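Local coordinates for primase X domain-containing protein (Sulfolobus solfataricus, PDB 4WYH), which serves as a noncatalytic subunit of the archaeal eukaryotic-type primase and is essential for its efficient primer synthesis, at residues V38-L52 with F77-L91. Residues are numbered along the deposited sequence; the frame is centred on the assembly and turned at random.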
ATOM      1  N   VAL A  38      -4.228  -0.895   7.420  1.00 10.46           N
ATOM      2  CA  VAL A  38      -4.603  -0.054   6.310  1.00  8.79           C
ATOM      3  C   VAL A  38      -5.064  -0.949   5.152  1.00  8.30           C
ATOM      4  O   VAL A  38      -6.110  -0.667   4.527  1.00  5.59           O
ATOM      5  CB  VAL A  38      -3.459   0.888   5.853  1.00  6.44           C
ATOM      6  CG1 VAL A  38      -3.876   1.699   4.643  1.00  5.70           C
ATOM      7  CG2 VAL A  38      -3.114   1.882   6.972  1.00  8.21           C
ATOM      8  N   LEU A  39      -4.320  -2.020   4.882  1.00  5.74           N
ATOM      9  CA  LEU A  39      -4.696  -2.882   3.817  1.00 10.58           C
ATOM     10  C   LEU A  39      -6.092  -3.449   4.020  1.00  9.61           C
ATOM     11  O   LEU A  39      -6.834  -3.619   3.065  1.00  8.13           O
ATOM     12  CB  LEU A  39      -3.726  -4.030   3.617  1.00 11.03           C
ATOM     13  CG  LEU A  39      -2.488  -3.742   2.810  1.00 10.32           C
ATOM     14  CD1 LEU A  39      -1.506  -4.857   3.089  1.00  7.02           C
ATOM     15  CD2 LEU A  39      -2.674  -3.596   1.315  1.00  9.51           C
ATOM     16  N   GLU A  40      -6.416  -3.733   5.277  1.00  9.44           N
ATOM     17  CA  GLU A  40      -7.723  -4.272   5.621  1.00  9.86           C
ATOM     18  C   GLU A  40      -8.853  -3.267   5.436  1.00 12.18           C
ATOM     19  O   GLU A  40      -9.919  -3.661   5.025  1.00 12.36           O
ATOM     20  CB  GLU A  40      -7.737  -4.687   7.065  1.00 10.44           C
ATOM     21  CG  GLU A  40      -9.074  -5.233   7.487  1.00 15.60           C
ATOM     22  CD  GLU A  40      -9.102  -5.578   8.933  1.00 27.57           C
ATOM     23  OE1 GLU A  40      -8.234  -5.031   9.661  1.00 33.89           O
ATOM     24  OE2 GLU A  40      -9.982  -6.396   9.310  1.00 25.99           O
ATOM     25  N   MET A  41      -8.606  -1.998   5.778  1.00 10.82           N
ATOM     26  CA  MET A  41      -9.658  -0.991   5.876  1.00 11.37           C
ATOM     27  C   MET A  41      -9.858  -0.131   4.637  1.00  9.25           C
ATOM     28  O   MET A  41     -10.969   0.234   4.310  1.00 12.57           O
ATOM     29  CB  MET A  41      -9.425  -0.141   7.104  1.00 10.39           C
ATOM     30  CG  MET A  41      -9.342  -0.934   8.406  1.00 16.56           C
ATOM     31  SD  MET A  41     -10.898  -1.750   8.857  1.00 21.80           S
ATOM     32  CE  MET A  41     -12.139  -0.506   8.429  1.00 22.16           C
ATOM     33  N   GLY A  42      -8.758   0.185   3.953  1.00  8.61           N
ATOM     34  CA  GLY A  42      -8.789   0.937   2.741  1.00  6.40           C
ATOM     35  C   GLY A  42      -8.473   2.405   2.975  1.00  9.18           C
ATOM     36  O   GLY A  42      -8.480   2.888   4.106  1.00 10.62           O
ATOM     37  N   LEU A  43      -8.108   3.078   1.905  1.00  6.74           N
ATOM     38  CA  LEU A  43      -7.862   4.507   1.921  1.00  7.08           C
ATOM     39  C   LEU A  43      -8.755   5.178   0.849  1.00 10.92           C
ATOM     40  O   LEU A  43      -9.722   4.562   0.318  1.00  6.96           O
ATOM     41  CB  LEU A  43      -6.364   4.823   1.683  1.00  5.05           C
ATOM     42  CG  LEU A  43      -5.342   4.281   2.711  1.00  7.45           C
ATOM     43  CD1 LEU A  43      -3.891   4.608   2.300  1.00  5.31           C
ATOM     44  CD2 LEU A  43      -5.623   4.768   4.123  1.00  3.13           C
ATOM     45  N   GLN A  44      -8.391   6.411   0.515  1.00  5.23           N
ATOM     46  CA  GLN A  44      -9.266   7.234  -0.271  1.00 10.42           C
ATOM     47  C   GLN A  44      -8.561   7.866  -1.490  1.00  9.22           C
ATOM     48  O   GLN A  44      -8.568   7.258  -2.509  1.00 12.46           O
ATOM     49  CB  GLN A  44      -9.992   8.215   0.634  1.00  8.51           C
ATOM     50  CG  GLN A  44     -11.065   9.009  -0.059  1.00 18.84           C
ATOM     51  CD  GLN A  44     -11.987   9.750   0.898  1.00 20.64           C
ATOM     52  OE1 GLN A  44     -13.173   9.874   0.633  1.00 35.15           O
ATOM     53  NE2 GLN A  44     -11.467  10.221   2.007  1.00 19.75           N
ATOM     54  N   ASP A  45      -8.109   9.102  -1.413  1.00  6.69           N
ATOM     55  CA  ASP A  45      -7.385   9.728  -2.500  1.00  8.40           C
ATOM     56  C   ASP A  45      -5.934   9.274  -2.637  1.00  7.73           C
ATOM     57  O   ASP A  45      -5.324   9.510  -3.647  1.00  7.21           O
ATOM     58  CB  ASP A  45      -7.396  11.233  -2.327  1.00 14.65           C
ATOM     59  CG  ASP A  45      -8.846  11.835  -2.363  1.00 12.01           C
ATOM     60  OD1 ASP A  45      -9.796  11.180  -2.863  1.00  9.84           O
ATOM     61  OD2 ASP A  45      -8.967  12.952  -1.840  1.00 11.24           O
ATOM     62  N   SER A  46      -5.387   8.605  -1.618  1.00  7.85           N
ATOM     63  CA  SER A  46      -4.006   8.253  -1.604  1.00  6.86           C
ATOM     64  C   SER A  46      -3.736   6.789  -1.924  1.00  5.34           C
ATOM     65  O   SER A  46      -2.630   6.364  -1.765  1.00  6.36           O
ATOM     66  CB  SER A  46      -3.385   8.649  -0.266  1.00  4.85           C
ATOM     67  OG  SER A  46      -3.792   7.787   0.752  1.00  6.12           O
ATOM     68  N   ARG A  47      -4.756   6.019  -2.341  1.00  7.61           N
ATOM     69  CA  ARG A  47      -4.639   4.559  -2.592  1.00  6.96           C
ATOM     70  C   ARG A  47      -3.529   4.150  -3.485  1.00  7.51           C
ATOM     71  O   ARG A  47      -2.787   3.248  -3.122  1.00  4.83           O
ATOM     72  CB  ARG A  47      -5.939   3.963  -3.153  1.00  7.55           C
ATOM     73  CG  ARG A  47      -7.001   3.776  -2.128  1.00  7.81           C
ATOM     74  CD  ARG A  47      -8.344   3.430  -2.780  1.00 10.33           C
ATOM     75  NE  ARG A  47      -8.824   4.522  -3.627  1.00  8.45           N
ATOM     76  CZ  ARG A  47      -9.784   4.372  -4.518  1.00 11.82           C
ATOM     77  NH1 ARG A  47     -10.392   3.177  -4.712  1.00 10.64           N
ATOM     78  NH2 ARG A  47     -10.167   5.417  -5.197  1.00 13.12           N
ATOM     79  N   LYS A  48      -3.371   4.825  -4.638  1.00  6.11           N
ATOM     80  CA  LYS A  48      -2.356   4.413  -5.573  1.00  7.88           C
ATOM     81  C   LYS A  48      -0.953   4.705  -5.042  1.00  6.62           C
ATOM     82  O   LYS A  48      -0.093   3.878  -5.060  1.00  5.42           O
ATOM     83  CB  LYS A  48      -2.624   5.009  -6.955  1.00  9.52           C
ATOM     84  CG  LYS A  48      -3.715   4.243  -7.683  1.00 12.29           C
ATOM     85  CD  LYS A  48      -3.984   4.878  -9.032  1.00 17.17           C
ATOM     86  CE  LYS A  48      -5.215   4.243  -9.626  1.00 23.39           C
ATOM     87  NZ  LYS A  48      -5.534   4.870 -10.940  1.00 33.21           N
ATOM     88  N   ARG A  49      -0.759   5.875  -4.466  1.00  6.11           N
ATOM     89  CA  ARG A  49       0.534   6.176  -3.839  1.00  6.70           C
ATOM     90  C   ARG A  49       0.865   5.233  -2.662  1.00  6.25           C
ATOM     91  O   ARG A  49       2.002   4.800  -2.547  1.00  8.21           O
ATOM     92  CB  ARG A  49       0.520   7.636  -3.346  1.00  6.43           C
ATOM     93  CG  ARG A  49       0.386   8.592  -4.498  1.00  7.43           C
ATOM     94  CD  ARG A  49       0.794  10.018  -4.093  1.00  8.25           C
ATOM     95  NE  ARG A  49       0.184  10.469  -2.839  1.00  6.60           N
ATOM     96  CZ  ARG A  49      -0.944  11.137  -2.770  1.00  8.12           C
ATOM     97  NH1 ARG A  49      -1.625  11.336  -3.856  1.00  7.97           N
ATOM     98  NH2 ARG A  49      -1.423  11.567  -1.602  1.00  8.41           N
ATOM     99  N   PHE A  50      -0.123   4.871  -1.842  1.00  5.37           N
ATOM    100  CA  PHE A  50       0.074   3.930  -0.722  1.00  2.96           C
ATOM    101  C   PHE A  50       0.519   2.615  -1.307  1.00  5.58           C
ATOM    102  O   PHE A  50       1.433   2.022  -0.829  1.00  5.93           O
ATOM    103  CB  PHE A  50      -1.206   3.739   0.068  1.00  4.89           C
ATOM    104  CG  PHE A  50      -1.056   2.799   1.249  1.00  8.69           C
ATOM    105  CD1 PHE A  50      -0.314   3.187   2.328  1.00  7.04           C
ATOM    106  CD2 PHE A  50      -1.561   1.529   1.217  1.00  8.09           C
ATOM    107  CE1 PHE A  50      -0.155   2.365   3.407  1.00  9.74           C
ATOM    108  CE2 PHE A  50      -1.390   0.676   2.313  1.00  8.11           C
ATOM    109  CZ  PHE A  50      -0.672   1.106   3.391  1.00  8.77           C
ATOM    110  N   ILE A  51      -0.096   2.169  -2.387  1.00  5.46           N
ATOM    111  CA  ILE A  51       0.380   0.950  -3.090  1.00  6.45           C
ATOM    112  C   ILE A  51       1.803   1.047  -3.631  1.00  6.31           C
ATOM    113  O   ILE A  51       2.620   0.161  -3.385  1.00  6.07           O
ATOM    114  CB  ILE A  51      -0.588   0.522  -4.253  1.00  4.73           C
ATOM    115  CG1 ILE A  51      -1.955   0.089  -3.703  1.00  4.04           C
ATOM    116  CG2 ILE A  51       0.045  -0.556  -5.163  1.00  5.13           C
ATOM    117  CD1 ILE A  51      -3.003  -0.062  -4.818  1.00  8.97           C
ATOM    118  N   LEU A  52       2.128   2.114  -4.322  1.00  4.01           N
ATOM    119  CA  LEU A  52       3.460   2.248  -4.896  1.00  6.89           C
ATOM    120  C   LEU A  52       4.555   2.380  -3.829  1.00  6.00           C
ATOM    121  O   LEU A  52       5.592   1.751  -3.934  1.00  6.26           O
ATOM    122  CB  LEU A  52       3.513   3.449  -5.822  1.00  5.08           C
ATOM    123  CG  LEU A  52       4.821   3.781  -6.523  1.00  8.25           C
ATOM    124  CD1 LEU A  52       5.301   2.564  -7.307  1.00  4.69           C
ATOM    125  CD2 LEU A  52       4.652   4.997  -7.400  1.00  6.05           C
ATOM    126  N   PHE A  77      -7.437  -4.436  -1.438  1.00  6.68           N
ATOM    127  CA  PHE A  77      -7.278  -3.142  -0.789  1.00  3.99           C
ATOM    128  C   PHE A  77      -7.811  -1.982  -1.615  1.00  8.40           C
ATOM    129  O   PHE A  77      -8.623  -1.190  -1.112  1.00  9.26           O
ATOM    130  CB  PHE A  77      -5.790  -2.876  -0.495  1.00  6.78           C
ATOM    131  CG  PHE A  77      -5.491  -1.446  -0.219  1.00  6.91           C
ATOM    132  CD1 PHE A  77      -5.898  -0.880   0.975  1.00  7.73           C
ATOM    133  CD2 PHE A  77      -4.800  -0.636  -1.157  1.00  5.91           C
ATOM    134  CE1 PHE A  77      -5.620   0.456   1.233  1.00  6.00           C
ATOM    135  CE2 PHE A  77      -4.512   0.700  -0.868  1.00  7.02           C
ATOM    136  CZ  PHE A  77      -4.937   1.234   0.310  1.00  6.28           C
ATOM    137  N   TYR A  78      -7.404  -1.897  -2.883  1.00  5.32           N
ATOM    138  CA  TYR A  78      -7.810  -0.802  -3.750  1.00  8.38           C
ATOM    139  C   TYR A  78      -9.276  -0.616  -3.847  1.00 10.70           C
ATOM    140  O   TYR A  78      -9.722   0.534  -3.816  1.00  9.26           O
ATOM    141  CB  TYR A  78      -7.168  -0.865  -5.164  1.00  6.94           C
ATOM    142  CG  TYR A  78      -7.524   0.345  -5.982  1.00  7.95           C
ATOM    143  CD1 TYR A  78      -6.830   1.538  -5.868  1.00  5.46           C
ATOM    144  CD2 TYR A  78      -8.634   0.312  -6.837  1.00 10.08           C
ATOM    145  CE1 TYR A  78      -7.220   2.658  -6.607  1.00  8.78           C
ATOM    146  CE2 TYR A  78      -9.056   1.420  -7.535  1.00 10.78           C
ATOM    147  CZ  TYR A  78      -8.354   2.606  -7.420  1.00 11.11           C
ATOM    148  OH  TYR A  78      -8.768   3.693  -8.154  1.00 15.64           O
ATOM    149  N   TYR A  79     -10.048  -1.711  -4.005  1.00  6.90           N
ATOM    150  CA  TYR A  79     -11.473  -1.614  -4.200  1.00 10.59           C
ATOM    151  C   TYR A  79     -12.299  -1.608  -2.875  1.00 15.43           C
ATOM    152  O   TYR A  79     -13.515  -1.718  -2.881  1.00 15.31           O
ATOM    153  CB  TYR A  79     -11.948  -2.669  -5.201  1.00  8.69           C
ATOM    154  CG  TYR A  79     -11.423  -2.465  -6.600  1.00  7.72           C
ATOM    155  CD1 TYR A  79     -11.833  -1.379  -7.359  1.00  8.46           C
ATOM    156  CD2 TYR A  79     -10.530  -3.368  -7.187  1.00 10.51           C
ATOM    157  CE1 TYR A  79     -11.380  -1.185  -8.691  1.00 12.33           C
ATOM    158  CE2 TYR A  79     -10.057  -3.146  -8.510  1.00  7.48           C
ATOM    159  CZ  TYR A  79     -10.506  -2.066  -9.240  1.00  9.21           C
ATOM    160  OH  TYR A  79     -10.092  -1.781 -10.523  1.00 13.65           O
ATOM    161  N   LYS A  80     -11.649  -1.429  -1.744  1.00 14.43           N
ATOM    162  CA  LYS A  80     -12.406  -1.109  -0.539  1.00 22.45           C
ATOM    163  C   LYS A  80     -13.216   0.168  -0.707  1.00 20.03           C
ATOM    164  O   LYS A  80     -14.224   0.334  -0.054  1.00 28.27           O
ATOM    165  CB  LYS A  80     -11.504  -0.985   0.701  1.00 16.52           C
ATOM    166  CG  LYS A  80     -10.725  -2.218   1.018  1.00 15.17           C
ATOM    167  CD  LYS A  80     -11.651  -3.337   1.305  1.00 22.31           C
ATOM    168  CE  LYS A  80     -11.288  -3.967   2.599  1.00 28.45           C
ATOM    169  NZ  LYS A  80     -11.852  -5.338   2.688  1.00 39.58           N
ATOM    170  N   LEU A  81     -12.794   1.078  -1.591  1.00 26.45           N
ATOM    171  CA  LEU A  81     -13.582   2.306  -1.860  1.00 30.05           C
ATOM    172  C   LEU A  81     -14.850   2.114  -2.711  1.00 38.25           C
ATOM    173  O   LEU A  81     -15.915   2.608  -2.322  1.00 41.50           O
ATOM    174  CB  LEU A  81     -12.703   3.405  -2.483  1.00 29.98           C
ATOM    175  CG  LEU A  81     -13.001   4.889  -2.180  1.00 29.53           C
ATOM    176  CD1 LEU A  81     -14.437   5.211  -2.459  1.00 38.24           C
ATOM    177  CD2 LEU A  81     -12.730   5.275  -0.734  1.00 37.24           C
ATOM    178  N   GLN A  82     -14.737   1.432  -3.861  1.00 38.14           N
ATOM    179  CA  GLN A  82     -15.809   1.394  -4.946  1.00 40.35           C
ATOM    180  C   GLN A  82     -16.012   2.646  -5.786  1.00 39.85           C
ATOM    181  O   GLN A  82     -16.968   2.687  -6.570  1.00 41.17           O
ATOM    182  CB  GLN A  82     -17.238   0.836  -4.578  1.00 36.83           C
ATOM    183  CG  GLN A  82     -17.727   0.753  -3.141  1.00 38.19           C
ATOM    184  CD  GLN A  82     -19.080   0.055  -3.064  1.00 44.00           C
ATOM    185  OE1 GLN A  82     -19.369  -0.663  -2.097  1.00 51.19           O
ATOM    186  NE2 GLN A  82     -19.915   0.249  -4.092  1.00 34.65           N
ATOM    187  N   SER A  83     -15.169   3.666  -5.634  1.00 34.61           N
ATOM    188  CA  SER A  83     -14.997   4.576  -6.724  1.00 31.80           C
ATOM    189  C   SER A  83     -13.543   4.332  -7.080  1.00 29.87           C
ATOM    190  O   SER A  83     -12.650   4.396  -6.260  1.00 24.98           O
ATOM    191  CB  SER A  83     -15.292   6.028  -6.376  1.00 40.19           C
ATOM    192  OG  SER A  83     -14.225   6.574  -5.634  1.00 41.67           O
ATOM    193  N   GLY A  84     -13.352   3.966  -8.322  1.00 20.16           N
ATOM    194  CA  GLY A  84     -12.112   4.165  -8.978  1.00 24.99           C
ATOM    195  C   GLY A  84     -11.715   2.890  -9.680  1.00 18.01           C
ATOM    196  O   GLY A  84     -12.314   1.874  -9.526  1.00 19.82           O
ATOM    197  N   LYS A  85     -10.674   2.978 -10.458  1.00 15.63           N
ATOM    198  CA  LYS A  85     -10.170   1.811 -11.067  1.00 14.91           C
ATOM    199  C   LYS A  85      -8.646   1.719 -11.072  1.00 16.32           C
ATOM    200  O   LYS A  85      -7.938   2.709 -11.162  1.00 14.94           O
ATOM    201  CB  LYS A  85     -10.694   1.728 -12.454  1.00 14.53           C
ATOM    202  CG  LYS A  85     -10.099   2.784 -13.332  1.00 25.76           C
ATOM    203  CD  LYS A  85     -10.105   2.266 -14.748  1.00 31.46           C
ATOM    204  CE  LYS A  85      -9.612   3.292 -15.728  1.00 28.83           C
ATOM    205  NZ  LYS A  85     -10.802   3.984 -16.368  1.00 33.60           N
ATOM    206  N   VAL A  86      -8.187   0.490 -10.952  1.00 11.96           N
ATOM    207  CA  VAL A  86      -6.778   0.165 -11.059  1.00 12.75           C
ATOM    208  C   VAL A  86      -6.565  -0.968 -12.122  1.00 10.99           C
ATOM    209  O   VAL A  86      -7.345  -1.922 -12.184  1.00 12.02           O
ATOM    210  CB  VAL A  86      -6.162  -0.197  -9.665  1.00 11.89           C
ATOM    211  CG1 VAL A  86      -6.635  -1.590  -9.157  1.00  9.69           C
ATOM    212  CG2 VAL A  86      -4.652  -0.181  -9.794  1.00 10.48           C
ATOM    213  N   TYR A  87      -5.510  -0.828 -12.943  1.00 17.32           N
ATOM    214  CA  TYR A  87      -5.040  -1.842 -13.919  1.00 20.16           C
ATOM    215  C   TYR A  87      -4.225  -2.924 -13.266  1.00 17.37           C
ATOM    216  O   TYR A  87      -3.290  -2.629 -12.496  1.00  9.40           O
ATOM    217  CB  TYR A  87      -4.137  -1.167 -14.991  1.00 19.70           C
ATOM    218  CG  TYR A  87      -4.846  -0.217 -15.930  1.00 30.49           C
ATOM    219  CD1 TYR A  87      -5.145  -0.582 -17.266  1.00 38.51           C
ATOM    220  CD2 TYR A  87      -5.229   1.068 -15.508  1.00 35.13           C
ATOM    221  CE1 TYR A  87      -5.776   0.322 -18.139  1.00 38.92           C
ATOM    222  CE2 TYR A  87      -5.877   1.958 -16.376  1.00 34.44           C
ATOM    223  CZ  TYR A  87      -6.123   1.602 -17.690  1.00 30.98           C
ATOM    224  OH  TYR A  87      -6.755   2.520 -18.522  1.00 33.92           O
ATOM    225  N   GLU A  88      -4.535  -4.168 -13.603  1.00 14.46           N
ATOM    226  CA  GLU A  88      -3.698  -5.275 -13.206  1.00 16.41           C
ATOM    227  C   GLU A  88      -2.279  -5.104 -13.748  1.00 15.49           C
ATOM    228  O   GLU A  88      -1.352  -5.468 -13.101  1.00 13.86           O
ATOM    229  CB  GLU A  88      -4.224  -6.618 -13.646  1.00 17.52           C
ATOM    230  CG  GLU A  88      -5.253  -7.154 -12.668  1.00 24.87           C
ATOM    231  CD  GLU A  88      -5.604  -8.617 -12.903  1.00 25.16           C
ATOM    232  OE1 GLU A  88      -4.966  -9.291 -13.733  1.00 27.28           O
ATOM    233  OE2 GLU A  88      -6.528  -9.076 -12.237  1.00 20.82           O
ATOM    234  N   SER A  89      -2.154  -4.598 -14.950  1.00 12.55           N
ATOM    235  CA  SER A  89      -0.841  -4.442 -15.559  1.00 18.25           C
ATOM    236  C   SER A  89      -0.005  -3.434 -14.708  1.00 12.43           C
ATOM    237  O   SER A  89       1.204  -3.655 -14.470  1.00 11.33           O
ATOM    238  CB  SER A  89      -0.996  -4.013 -17.023  1.00 17.21           C
ATOM    239  OG  SER A  89      -1.253  -2.625 -17.072  1.00 17.19           O
ATOM    240  N   TRP A  90      -0.649  -2.377 -14.194  1.00  8.61           N
ATOM    241  CA  TRP A  90       0.039  -1.453 -13.287  1.00  8.67           C
ATOM    242  C   TRP A  90       0.502  -2.212 -12.011  1.00  9.00           C
ATOM    243  O   TRP A  90       1.644  -2.134 -11.623  1.00 10.01           O
ATOM    244  CB  TRP A  90      -0.861  -0.280 -12.924  1.00  8.81           C
ATOM    245  CG  TRP A  90      -0.220   0.762 -12.155  1.00 11.57           C
ATOM    246  CD1 TRP A  90       0.555   1.798 -12.661  1.00  9.74           C
ATOM    247  CD2 TRP A  90      -0.320   0.994 -10.753  1.00  6.64           C
ATOM    248  NE1 TRP A  90       0.954   2.623 -11.649  1.00 12.97           N
ATOM    249  CE2 TRP A  90       0.433   2.157 -10.463  1.00 10.89           C
ATOM    250  CE3 TRP A  90      -0.983   0.364  -9.711  1.00  9.07           C
ATOM    251  CZ2 TRP A  90       0.538   2.673  -9.182  1.00  9.59           C
ATOM    252  CZ3 TRP A  90      -0.848   0.893  -8.422  1.00 10.24           C
ATOM    253  CH2 TRP A  90      -0.123   2.037  -8.187  1.00  8.04           C
ATOM    254  N   LEU A  91      -0.398  -2.953 -11.402  1.00  6.63           N
ATOM    255  CA  LEU A  91      -0.099  -3.669 -10.141  1.00  7.22           C
ATOM    256  C   LEU A  91       1.020  -4.679 -10.298  1.00  9.90           C
ATOM    257  O   LEU A  91       1.901  -4.731  -9.478  1.00  7.83           O
ATOM    258  CB  LEU A  91      -1.340  -4.318  -9.581  1.00  5.51           C
ATOM    259  CG  LEU A  91      -2.403  -3.345  -9.062  1.00  7.08           C
ATOM    260  CD1 LEU A  91      -3.740  -4.041  -8.758  1.00  7.79           C
ATOM    261  CD2 LEU A  91      -1.903  -2.606  -7.818  1.00  4.60           C
TER
HETATM  262  O   HOH W   1      -9.016   1.561  -0.402  1.00 10.87           O
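Phe77 of helix 67-78 is a knob in a hole lined by Val38, Leu39, Phe50 and Ile51, locking three helices of this all-helical PriX domain together. The ring swings away from its own backbone N (chi1 163°) and enters the gap between helices 33-41 and 47-63: Phe50 packs over one face, its CD2 3.5 Å from Phe77 CZ with the two rings turned 50° apart, while Ile51 CG1 and the carbonyls of Val38, Leu39 and Arg47 line the rim. Ile51 is a second knob, among Phe77, Tyr78, Trp90 and Leu91; its CG2 lies 3.7 Å from Trp90 CZ3. Water 1 bridges Leu43 N and Phe77 O.

Arg47 ties this core to the loop after helix 67-78. Its guanidinium lies flat on the Tyr78 ring, planes 7° apart, in an off-centre cation-pi stack, with Leu81 over the other face. Arg47 NH1 donates to Tyr78 O (2.9 Å), and NH1 and NH2 converge on Ser83 O from opposite faces of the carbonyl plane; NE turns back to Gln44 O, so all three nitrogens are engaged. A methionine here is likely to leave the carbonyls of Gln44, Tyr78 and Ser83 without these donors, the Tyr78 face without its charge, and the loop freer to move.

The outer side is looser. Exposed Lys80 lies along the end of helix 33-41, its CB 3.8 Å from Met41 O. Lys48 runs extended past Tyr78, and its NZ makes a weak hydrogen bond, 3.2 Å, to Lys85 O.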